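Local coordinates for CELL WALL surface anchor family protein (Streptococcus pneumoniae, PDB 2X9Z), which serves as the repeating backbone subunit of the pneumococcal pilus, a covalently assembled surface fibre, probably contributing to cell adhesion, at residues 4-8 with 16-22; 22-28 with 254-260; 53-57 with 112-118. The protein carries 1 engineered substitution. All coordinates share one frame; numbering follows the deposited sequence.

Interaction 1: residues 4-8 with 16-22; sequences KIDKD and DTPRVDK
The ammonium group of Lys-22 is gripped from several sides: NZ lies 2.9 Å from Asp-6 OD1 in a salt bridge and donates to Lys-7 O at 2.9 Å, while water 2 and Thr-254 OG1 are further partners. A bend at chi3 (-63°) in the lysine chain turns the amine toward strand 4-9. Water 2 also accepts from Arg-19 N and donates to Asp-6 OD2 and Asp-8 OD2, knitting the two carboxylates to the loop; Asn-14 N donates to Asp-6 OD2 as well. Farther along, Arg-19 takes Asp-8 side-on, NE meeting OD2 at 2.8 Å and NH2 meeting OD1 at 2.9 Å on its syn lone pair, with the two planes 35° apart. NH1 turns to Asp-21 OD1 at 3.0 Å, so bonds to two acids restrict rotation of the guanidinium. At the other end, Lys-4 NZ, whose stronger partner is Glu-109, makes a long salt bridge of 3.9 Å to Asp-16 OD1; water 1 donates to OD1 and bonds NZ only weakly. Strand 4-9 is outermost in its antiparallel sheet, beside strand 33-42; Lys-7 points away from the loop, its NZ joined covalently to Asn-132 of strand 130-139 in an intramolecular isopeptide bond and hydrogen-bonded to Asp-55.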
loop_
_atom_site.group_PDB
_atom_site.type_symbol
_atom_site.label_atom_id
_atom_site.label_comp_id
_atom_site.label_asym_id
_atom_site.label_seq_id
_atom_site.Cartn_x
_atom_site.Cartn_y
_atom_site.Cartn_z
ATOM N N LYS A 4 -14.034 -1.631 4.984
ATOM C CA LYS A 4 -13.089 -2.069 6.011
ATOM C C LYS A 4 -12.101 -3.032 5.388
ATOM O O LYS A 4 -12.430 -3.715 4.426
ATOM C CB LYS A 4 -13.830 -2.757 7.158
ATOM C CG LYS A 4 -14.824 -1.852 7.883
ATOM C CD LYS A 4 -15.443 -2.551 9.087
ATOM C CE LYS A 4 -16.192 -3.807 8.681
ATOM N NZ LYS A 4 -17.385 -3.513 7.846
ATOM N N ILE A 5 -10.892 -3.096 5.936
ATOM C CA ILE A 5 -9.851 -3.936 5.352
ATOM C C ILE A 5 -8.940 -4.539 6.407
ATOM O O ILE A 5 -8.756 -3.966 7.477
ATOM C CB ILE A 5 -8.998 -3.130 4.341
ATOM C CG1 ILE A 5 -8.089 -4.045 3.517
ATOM C CG2 ILE A 5 -8.198 -2.046 5.051
ATOM C CD1 ILE A 5 -7.523 -3.362 2.297
ATOM N N ASP A 6 -8.393 -5.706 6.098
ATOM C CA ASP A 6 -7.348 -6.281 6.920
ATOM C C ASP A 6 -6.384 -7.042 6.021
ATOM O O ASP A 6 -6.769 -7.535 4.952
ATOM C CB ASP A 6 -7.936 -7.218 7.970
ATOM C CG ASP A 6 -6.902 -7.656 8.998
ATOM O OD1 ASP A 6 -5.997 -6.854 9.338
ATOM O OD2 ASP A 6 -6.990 -8.808 9.469
ATOM N N LYS A 7 -5.131 -7.112 6.449
ATOM C CA LYS A 7 -4.133 -7.896 5.755
ATOM C C LYS A 7 -3.437 -8.807 6.749
ATOM O O LYS A 7 -3.047 -8.373 7.832
ATOM C CB LYS A 7 -3.099 -6.996 5.098
ATOM C CG LYS A 7 -2.042 -7.800 4.406
ATOM C CD LYS A 7 -0.954 -6.960 3.839
ATOM C CE LYS A 7 -0.040 -7.868 3.068
ATOM N NZ LYS A 7 0.819 -7.090 2.183
ATOM N N ASP A 8 -3.267 -10.071 6.382
ATOM C CA ASP A 8 -2.566 -10.998 7.260
ATOM C C ASP A 8 -2.119 -12.214 6.459
ATOM O O ASP A 8 -2.296 -12.273 5.241
ATOM C CB ASP A 8 -3.488 -11.414 8.420
ATOM C CG ASP A 8 -2.733 -11.698 9.716
ATOM O OD1 ASP A 8 -1.554 -12.113 9.672
ATOM O OD2 ASP A 8 -3.336 -11.501 10.794
ATOM N N ASP A 16 -13.189 -7.178 10.707
ATOM C CA ASP A 16 -13.998 -6.889 11.889
ATOM C C ASP A 16 -13.189 -7.084 13.166
ATOM O O ASP A 16 -13.337 -6.330 14.129
ATOM C CB ASP A 16 -15.244 -7.777 11.919
ATOM C CG ASP A 16 -16.232 -7.438 10.817
ATOM O OD1 ASP A 16 -16.415 -6.236 10.533
ATOM O OD2 ASP A 16 -16.833 -8.370 10.241
ATOM N N THR A 17 -12.331 -8.100 13.163
ATOM C CA THR A 17 -11.538 -8.444 14.332
ATOM C C THR A 17 -10.134 -8.837 13.903
ATOM O O THR A 17 -9.836 -10.023 13.753
ATOM C CB THR A 17 -12.170 -9.618 15.100
ATOM O OG1 THR A 17 -13.554 -9.340 15.345
ATOM C CG2 THR A 17 -11.448 -9.844 16.426
ATOM N N PRO A 18 -9.265 -7.841 13.686
ATOM C CA PRO A 18 -7.903 -8.159 13.249
ATOM C C PRO A 18 -7.171 -9.023 14.278
ATOM O O PRO A 18 -7.480 -8.976 15.472
ATOM C CB PRO A 18 -7.246 -6.783 13.113
ATOM C CG PRO A 18 -8.383 -5.840 12.897
ATOM C CD PRO A 18 -9.518 -6.390 13.711
ATOM N N ARG A 19 -6.207 -9.808 13.807
ATOM C CA ARG A 19 -5.523 -10.780 14.649
ATOM C C ARG A 19 -4.781 -10.116 15.804
ATOM O O ARG A 19 -3.942 -9.237 15.596
ATOM C CB ARG A 19 -4.571 -11.629 13.810
ATOM C CG ARG A 19 -3.857 -12.689 14.617
ATOM C CD ARG A 19 -3.179 -13.698 13.730
ATOM N NE ARG A 19 -2.215 -13.104 12.809
ATOM C CZ ARG A 19 -0.906 -13.033 13.034
ATOM N NH1 ARG A 19 -0.399 -13.494 14.174
ATOM N NH2 ARG A 19 -0.104 -12.499 12.115
ATOM N N VAL A 20 -5.091 -10.561 17.018
ATOM C CA VAL A 20 -4.653 -9.898 18.241
ATOM C C VAL A 20 -3.132 -9.885 18.423
ATOM O O VAL A 20 -2.584 -8.965 19.031
ATOM C CB VAL A 20 -5.324 -10.547 19.478
ATOM C CG1 VAL A 20 -4.732 -11.917 19.746
ATOM C CG2 VAL A 20 -5.175 -9.670 20.704
ATOM N N ASP A 21 -2.449 -10.898 17.899
ATOM C CA ASP A 21 -0.996 -10.991 18.078
ATOM C C ASP A 21 -0.210 -10.716 16.797
ATOM O O ASP A 21 0.935 -11.139 16.664
ATOM C CB ASP A 21 -0.591 -12.349 18.678
ATOM C CG ASP A 21 -0.890 -13.518 17.756
ATOM O OD1 ASP A 21 -1.699 -13.363 16.819
ATOM O OD2 ASP A 21 -0.308 -14.599 17.966
ATOM N N LYS A 22 -0.815 -9.991 15.860
ATOM C CA LYS A 22 -0.173 -9.809 14.562
ATOM C C LYS A 22 1.080 -8.933 14.642
ATOM O O LYS A 22 1.913 -8.959 13.736
ATOM C CB LYS A 22 -1.163 -9.275 13.523
ATOM C CG LYS A 22 -1.532 -7.828 13.694
ATOM C CD LYS A 22 -2.650 -7.441 12.748
ATOM C CE LYS A 22 -2.232 -7.580 11.295
ATOM N NZ LYS A 22 -3.355 -7.160 10.398
HETATM O O HOH W 1 -18.973 -6.121 8.936
HETATM O O HOH W 2 -5.033 -9.385 11.222
#

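Interaction 2: residues 22-28 with 254-260; sequences KDTPVNH and TEPKVVT
Val-26 is clasped through both its backbone polar atoms: its N donates to Lys-257 O at 2.9 Å and its O accepts from Val-259 N at 3.0 Å. Val-259 O then receives His-28 N at 2.8 Å, nearly straight on to the carbonyl (C=O...N 171°), and this parallel ladder joins residues far apart in sequence. Beyond it Thr-260 OG1 donates to His-28 O at 2.9 Å; the hydroxyl stands anti to the residue's own nitrogen (chi1 -167°), which carries it across to that carbonyl. Over the strands, Pro-25 CB rests on Val-259 CG1 at 3.6 Å, and the proline ring runs alongside the first carbons of Lys-257, pointing the same way. In one of its two conformers Val-258 comes obliquely to the His-28 ring, whose ND1 is held by Asp-32. Where the chains diverge, water 3 fills in for the ladder: it accepts from Lys-257 N at 3.1 Å and lies close to Lys-22 O and Thr-24 O. Lys-22 closes this end by crossing Thr-254 at about a right angle, NZ donating to Thr-254 OG1 at 2.9 Å and weakly to Thr-254 O. Strand 26-27 is an outermost strand of the mixed sheet within this chain, and strand 257-259, near the C-terminus, lies between it and antiparallel strand 130-139, with Phe-9 of strand 4-9 touching both Val-26 and Val-258.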
loop_
_atom_site.group_PDB
_atom_site.type_symbol
_atom_site.label_atom_id
_atom_site.label_comp_id
_atom_site.label_asym_id
_atom_site.label_seq_id
_atom_site.Cartn_x
_atom_site.Cartn_y
_atom_site.Cartn_z
ATOM N N LYS A 22 -0.815 -9.991 15.860
ATOM C CA LYS A 22 -0.173 -9.809 14.562
ATOM C C LYS A 22 1.080 -8.933 14.642
ATOM O O LYS A 22 1.913 -8.959 13.736
ATOM C CB LYS A 22 -1.163 -9.275 13.523
ATOM C CG LYS A 22 -1.532 -7.828 13.694
ATOM C CD LYS A 22 -2.650 -7.441 12.748
ATOM C CE LYS A 22 -2.232 -7.580 11.295
ATOM N NZ LYS A 22 -3.355 -7.160 10.398
ATOM N N ASP A 23 1.227 -8.173 15.727
ATOM C CA ASP A 23 2.430 -7.365 15.904
ATOM C C ASP A 23 3.711 -8.196 15.960
ATOM O O ASP A 23 4.803 -7.709 15.641
ATOM C CB ASP A 23 2.344 -6.515 17.166
ATOM C CG ASP A 23 3.592 -5.696 17.380
ATOM O OD1 ASP A 23 3.835 -4.783 16.560
ATOM O OD2 ASP A 23 4.340 -5.982 18.340
ATOM N N THR A 24 3.571 -9.446 16.383
ATOM C CA THR A 24 4.707 -10.332 16.545
ATOM C C THR A 24 5.087 -10.936 15.201
ATOM O O THR A 24 4.256 -11.570 14.540
ATOM C CB THR A 24 4.367 -11.459 17.520
ATOM O OG1 THR A 24 4.082 -10.902 18.807
ATOM C CG2 THR A 24 5.528 -12.427 17.633
ATOM N N PRO A 25 6.338 -10.721 14.764
ATOM C CA PRO A 25 6.750 -11.342 13.502
ATOM C C PRO A 25 6.696 -12.864 13.589
ATOM O O PRO A 25 7.045 -13.447 14.617
ATOM C CB PRO A 25 8.195 -10.863 13.326
ATOM C CG PRO A 25 8.275 -9.601 14.126
ATOM C CD PRO A 25 7.376 -9.830 15.309
ATOM N N VAL A 26 6.236 -13.493 12.518
ATOM C CA VAL A 26 6.193 -14.946 12.436
ATOM C C VAL A 26 7.547 -15.453 11.949
ATOM O O VAL A 26 8.094 -14.957 10.955
ATOM C CB VAL A 26 5.069 -15.419 11.488
ATOM C CG1 VAL A 26 5.172 -16.919 11.233
ATOM C CG2 VAL A 26 3.703 -15.052 12.061
ATOM N N ASN A 27 8.088 -16.430 12.663
ATOM C CA ASN A 27 9.388 -17.001 12.344
ATOM C C ASN A 27 9.361 -17.845 11.075
ATOM O O ASN A 27 8.503 -18.718 10.911
ATOM C CB ASN A 27 9.884 -17.852 13.509
ATOM C CG ASN A 27 11.328 -18.280 13.343
ATOM O OD1 ASN A 27 12.123 -17.590 12.708
ATOM N ND2 ASN A 27 11.678 -19.421 13.925
ATOM N N HIS A 28 10.318 -17.585 10.191
ATOM C CA HIS A 28 10.464 -18.327 8.952
ATOM C C HIS A 28 11.933 -18.569 8.646
ATOM O O HIS A 28 12.816 -18.019 9.302
ATOM C CB HIS A 28 9.826 -17.552 7.798
ATOM C CG HIS A 28 8.342 -17.705 7.730
ATOM N ND1 HIS A 28 7.741 -18.831 7.215
ATOM C CD2 HIS A 28 7.340 -16.885 8.119
ATOM C CE1 HIS A 28 6.428 -18.699 7.291
ATOM N NE2 HIS A 28 6.159 -17.524 7.830
ATOM N N THR A 254 -3.439 -2.709 9.109
ATOM C CA THR A 254 -2.274 -3.097 9.893
ATOM C C THR A 254 -1.602 -4.263 9.177
ATOM O O THR A 254 -2.260 -5.029 8.467
ATOM C CB THR A 254 -2.634 -3.476 11.339
ATOM O OG1 THR A 254 -3.654 -4.480 11.330
ATOM C CG2 THR A 254 -3.126 -2.246 12.104
ATOM N N GLU A 255 -0.293 -4.380 9.362
ATOM C CA GLU A 255 0.546 -5.205 8.510
ATOM C C GLU A 255 1.186 -6.345 9.300
ATOM O O GLU A 255 1.656 -6.153 10.421
ATOM C CB GLU A 255 1.622 -4.322 7.858
ATOM C CG GLU A 255 1.038 -3.084 7.143
ATOM C CD GLU A 255 2.068 -1.991 6.825
ATOM O OE1 GLU A 255 1.720 -1.042 6.084
ATOM O OE2 GLU A 255 3.220 -2.071 7.302
ATOM N N PRO A 256 1.195 -7.548 8.722
ATOM C CA PRO A 256 1.874 -8.684 9.347
ATOM C C PRO A 256 3.371 -8.576 9.115
ATOM O O PRO A 256 3.808 -7.818 8.251
ATOM C CB PRO A 256 1.309 -9.878 8.571
ATOM C CG PRO A 256 1.087 -9.330 7.195
ATOM C CD PRO A 256 0.665 -7.880 7.388
ATOM N N LYS A 257 4.150 -9.314 9.892
ATOM C CA LYS A 257 5.604 -9.303 9.751
ATOM C C LYS A 257 6.175 -10.707 9.793
ATOM O O LYS A 257 5.604 -11.607 10.419
ATOM C CB LYS A 257 6.258 -8.470 10.860
ATOM C CG LYS A 257 5.919 -6.990 10.812
ATOM C CD LYS A 257 6.528 -6.266 11.994
ATOM C CE LYS A 257 6.179 -4.793 11.964
ATOM N NZ LYS A 257 4.723 -4.597 11.732
ATOM N N VAL A 258 7.300 -10.899 9.114
ATOM C CA VAL A 258 8.041 -12.144 9.220
ATOM C C VAL A 258 9.457 -11.839 9.690
ATOM O O VAL A 258 9.930 -10.706 9.579
ATOM C CB VAL A 258 8.094 -12.903 7.884
ATOM C CG1 VAL A 258 6.688 -13.187 7.388
ATOM C CG2 VAL A 258 8.880 -12.113 6.856
ATOM N N VAL A 259 10.128 -12.846 10.229
ATOM C CA VAL A 259 11.495 -12.676 10.693
ATOM C C VAL A 259 12.200 -14.017 10.605
ATOM O O VAL A 259 11.549 -15.062 10.574
ATOM C CB VAL A 259 11.528 -12.119 12.135
ATOM C CG1 VAL A 259 10.983 -13.145 13.124
ATOM C CG2 VAL A 259 12.938 -11.665 12.517
ATOM N N THR A 260 13.525 -13.981 10.532
ATOM C CA THR A 260 14.327 -15.191 10.598
ATOM C C THR A 260 15.426 -14.998 11.636
ATOM O O THR A 260 15.800 -13.867 11.939
ATOM C CB THR A 260 14.928 -15.536 9.224
ATOM O OG1 THR A 260 15.456 -16.865 9.254
ATOM C CG2 THR A 260 16.022 -14.556 8.844
HETATM O O HOH W 3 2.753 -10.893 12.097
#

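Interaction 3: residues 53-57 with 112-118; sequences WSDRM and VKITYSA
Tyr-116 has chi1 68°, its ring lifted between its own backbone N and carbonyl carbon, and Asp-55 CG lies anti to its nitrogen (chi1 -167°), which extends the carboxylate toward the phenol across the interface between two sheets. Tyr-116 OH comes within 2.7 Å of Asp-55 OD2, a weak hydrogen bond and not a settled one, since the hydroxyl proton has another acceptor within reach; the ring and carboxylate planes are 80° apart. The other oxygen, Asp-55 OD1, accepts from Lys-7 NZ, the nitrogen linked to Asn-132, which places the acid beside the isopeptide bond. Alongside, the selenomethionine Met-57 curls over: its CE touches Tyr-116 CE1 at 3.9 Å and its SE lies 3.8 Å from Ala-118 CB. At the other end, Ile-114 CD1 sits over one face of the Trp-53 indole, a CH-pi contact 3.8 Å from the centroid of the five-membered ring, and Val-112 CG1 meets Trp-53 CH2 at 3.8 Å. Indole NE1 is satisfied by Thr-40 OG1. The segments run nearly parallel, their axes 10.6 Å apart, as layers of a beta sandwich: strand 50-57 lies between strands 130-139 and 90-95, and strand 110-120 between strands 33-42 and 61-72.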
loop_
_atom_site.group_PDB
_atom_site.type_symbol
_atom_site.label_atom_id
_atom_site.label_comp_id
_atom_site.label_asym_id
_atom_site.label_seq_id
_atom_site.Cartn_x
_atom_site.Cartn_y
_atom_site.Cartn_z
ATOM N N TRP A 53 -6.516 -1.878 -5.147
ATOM C CA TRP A 53 -5.627 -2.334 -4.084
ATOM C C TRP A 53 -4.187 -2.244 -4.578
ATOM O O TRP A 53 -3.877 -2.661 -5.689
ATOM C CB TRP A 53 -5.922 -3.781 -3.674
ATOM C CG TRP A 53 -7.262 -3.976 -3.026
ATOM C CD1 TRP A 53 -7.529 -4.008 -1.678
ATOM C CD2 TRP A 53 -8.522 -4.158 -3.691
ATOM N NE1 TRP A 53 -8.874 -4.209 -1.471
ATOM C CE2 TRP A 53 -9.505 -4.301 -2.687
ATOM C CE3 TRP A 53 -8.914 -4.215 -5.035
ATOM C CZ2 TRP A 53 -10.852 -4.500 -2.983
ATOM C CZ3 TRP A 53 -10.254 -4.412 -5.325
ATOM C CH2 TRP A 53 -11.206 -4.554 -4.301
ATOM N N SER A 54 -3.308 -1.725 -3.736
ATOM C CA SER A 54 -1.918 -1.531 -4.100
ATOM C C SER A 54 -1.077 -2.123 -2.965
ATOM O O SER A 54 -1.304 -1.817 -1.796
ATOM C CB SER A 54 -1.649 -0.032 -4.279
ATOM O OG SER A 54 -0.319 0.237 -4.682
ATOM N N ASP A 55 -0.106 -2.962 -3.312
ATOM C CA ASP A 55 0.663 -3.709 -2.325
ATOM C C ASP A 55 2.153 -3.689 -2.685
ATOM O O ASP A 55 2.528 -3.999 -3.811
ATOM C CB ASP A 55 0.128 -5.143 -2.306
ATOM C CG ASP A 55 0.607 -5.955 -1.126
ATOM O OD1 ASP A 55 1.559 -5.569 -0.411
ATOM O OD2 ASP A 55 0.000 -7.030 -0.930
ATOM N N ARG A 56 3.004 -3.319 -1.733
ATOM C CA ARG A 56 4.453 -3.404 -1.930
ATOM C C ARG A 56 5.083 -4.026 -0.704
ATOM O O ARG A 56 4.525 -3.956 0.390
ATOM C CB ARG A 56 5.066 -2.027 -2.183
ATOM C CG ARG A 56 4.609 -1.352 -3.469
ATOM C CD ARG A 56 5.141 -2.090 -4.707
ATOM N NE ARG A 56 4.848 -1.390 -5.966
ATOM C CZ ARG A 56 3.671 -1.406 -6.586
ATOM N NH1 ARG A 56 2.651 -2.067 -6.061
ATOM N NH2 ARG A 56 3.513 -0.747 -7.727
HETATM N N MSE A 57 6.249 -4.635 -0.869
HETATM C CA MSE A 57 6.876 -5.297 0.270
HETATM C C MSE A 57 8.378 -5.071 0.322
HETATM O O MSE A 57 9.012 -4.718 -0.680
HETATM C CB MSE A 57 6.511 -6.781 0.301
HETATM C CG MSE A 57 6.925 -7.561 -0.931
HETATM SE SE MSE A 57 5.731 -9.089 -1.228
HETATM C CE MSE A 57 4.214 -8.061 -1.905
ATOM N N VAL A 112 -14.336 -8.884 -0.570
ATOM C CA VAL A 112 -13.313 -9.145 -1.578
ATOM C C VAL A 112 -12.115 -9.770 -0.886
ATOM O O VAL A 112 -11.672 -9.269 0.140
ATOM C CB VAL A 112 -12.856 -7.851 -2.294
ATOM C CG1 VAL A 112 -11.865 -8.186 -3.407
ATOM C CG2 VAL A 112 -14.051 -7.099 -2.860
ATOM N N LYS A 113 -11.603 -10.866 -1.435
ATOM C CA LYS A 113 -10.401 -11.486 -0.901
ATOM C C LYS A 113 -9.356 -11.625 -2.003
ATOM O O LYS A 113 -9.634 -12.140 -3.091
ATOM C CB LYS A 113 -10.725 -12.860 -0.307
ATOM C CG LYS A 113 -9.524 -13.596 0.280
ATOM C CD LYS A 113 -9.988 -14.867 0.980
ATOM C CE LYS A 113 -8.838 -15.751 1.401
ATOM N NZ LYS A 113 -9.360 -17.003 2.009
ATOM N N ILE A 114 -8.156 -11.144 -1.715
ATOM C CA ILE A 114 -7.035 -11.240 -2.636
ATOM C C ILE A 114 -5.964 -12.074 -1.949
ATOM O O ILE A 114 -5.573 -11.786 -0.815
ATOM C CB ILE A 114 -6.455 -9.854 -2.962
ATOM C CG1 ILE A 114 -7.527 -8.976 -3.609
ATOM C CG2 ILE A 114 -5.215 -9.981 -3.864
ATOM C CD1 ILE A 114 -7.119 -7.514 -3.722
ATOM N N THR A 115 -5.508 -13.128 -2.613
ATOM C CA THR A 115 -4.469 -13.981 -2.046
ATOM C C THR A 115 -3.259 -14.003 -2.966
ATOM O O THR A 115 -3.378 -13.816 -4.183
ATOM C CB THR A 115 -4.968 -15.420 -1.804
ATOM O OG1 THR A 115 -5.321 -16.023 -3.053
ATOM C CG2 THR A 115 -6.188 -15.430 -0.901
ATOM N N TYR A 116 -2.091 -14.237 -2.377
ATOM C CA TYR A 116 -0.838 -14.323 -3.130
ATOM C C TYR A 116 0.243 -14.823 -2.189
ATOM O O TYR A 116 0.014 -14.956 -0.990
ATOM C CB TYR A 116 -0.438 -12.956 -3.695
ATOM C CG TYR A 116 -0.038 -11.956 -2.636
ATOM C CD1 TYR A 116 1.294 -11.832 -2.236
ATOM C CD2 TYR A 116 -0.985 -11.146 -2.024
ATOM C CE1 TYR A 116 1.678 -10.919 -1.258
ATOM C CE2 TYR A 116 -0.615 -10.223 -1.046
ATOM C CZ TYR A 116 0.717 -10.121 -0.667
ATOM O OH TYR A 116 1.087 -9.218 0.295
ATOM N N SER A 117 1.420 -15.095 -2.727
ATOM C CA SER A 117 2.524 -15.487 -1.865
ATOM C C SER A 117 3.783 -14.689 -2.160
ATOM O O SER A 117 3.890 -14.021 -3.201
ATOM C CB SER A 117 2.796 -16.988 -1.961
ATOM O OG SER A 117 3.222 -17.351 -3.260
ATOM N N ALA A 118 4.723 -14.754 -1.221
ATOM C CA ALA A 118 6.043 -14.164 -1.383
ATOM C C ALA A 118 7.038 -15.124 -0.766
ATOM O O ALA A 118 6.673 -15.957 0.052
ATOM C CB ALA A 118 6.112 -12.816 -0.705
#

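Interaction 3 is the buried one: it packs the two sheets face to face, largely through apolar and aromatic groups around a single acid. Interactions 1 and 2 lie farther out and are partly exposed; the first relies on charges and ordered waters, the second on a backbone ladder extending the mixed sheet. Lys-22 belongs to both, tying the loop 16-22 to strand 4-9 and to the C-terminal segment, with Asp-8 and Pro-256 packing at their border. Strand 4-9 connects interaction 1 to interaction 3: Lys-7, whose carbonyl faces the loop, sends its side chain inward to Asp-55, and Ile-5 CD1 touches Trp-53.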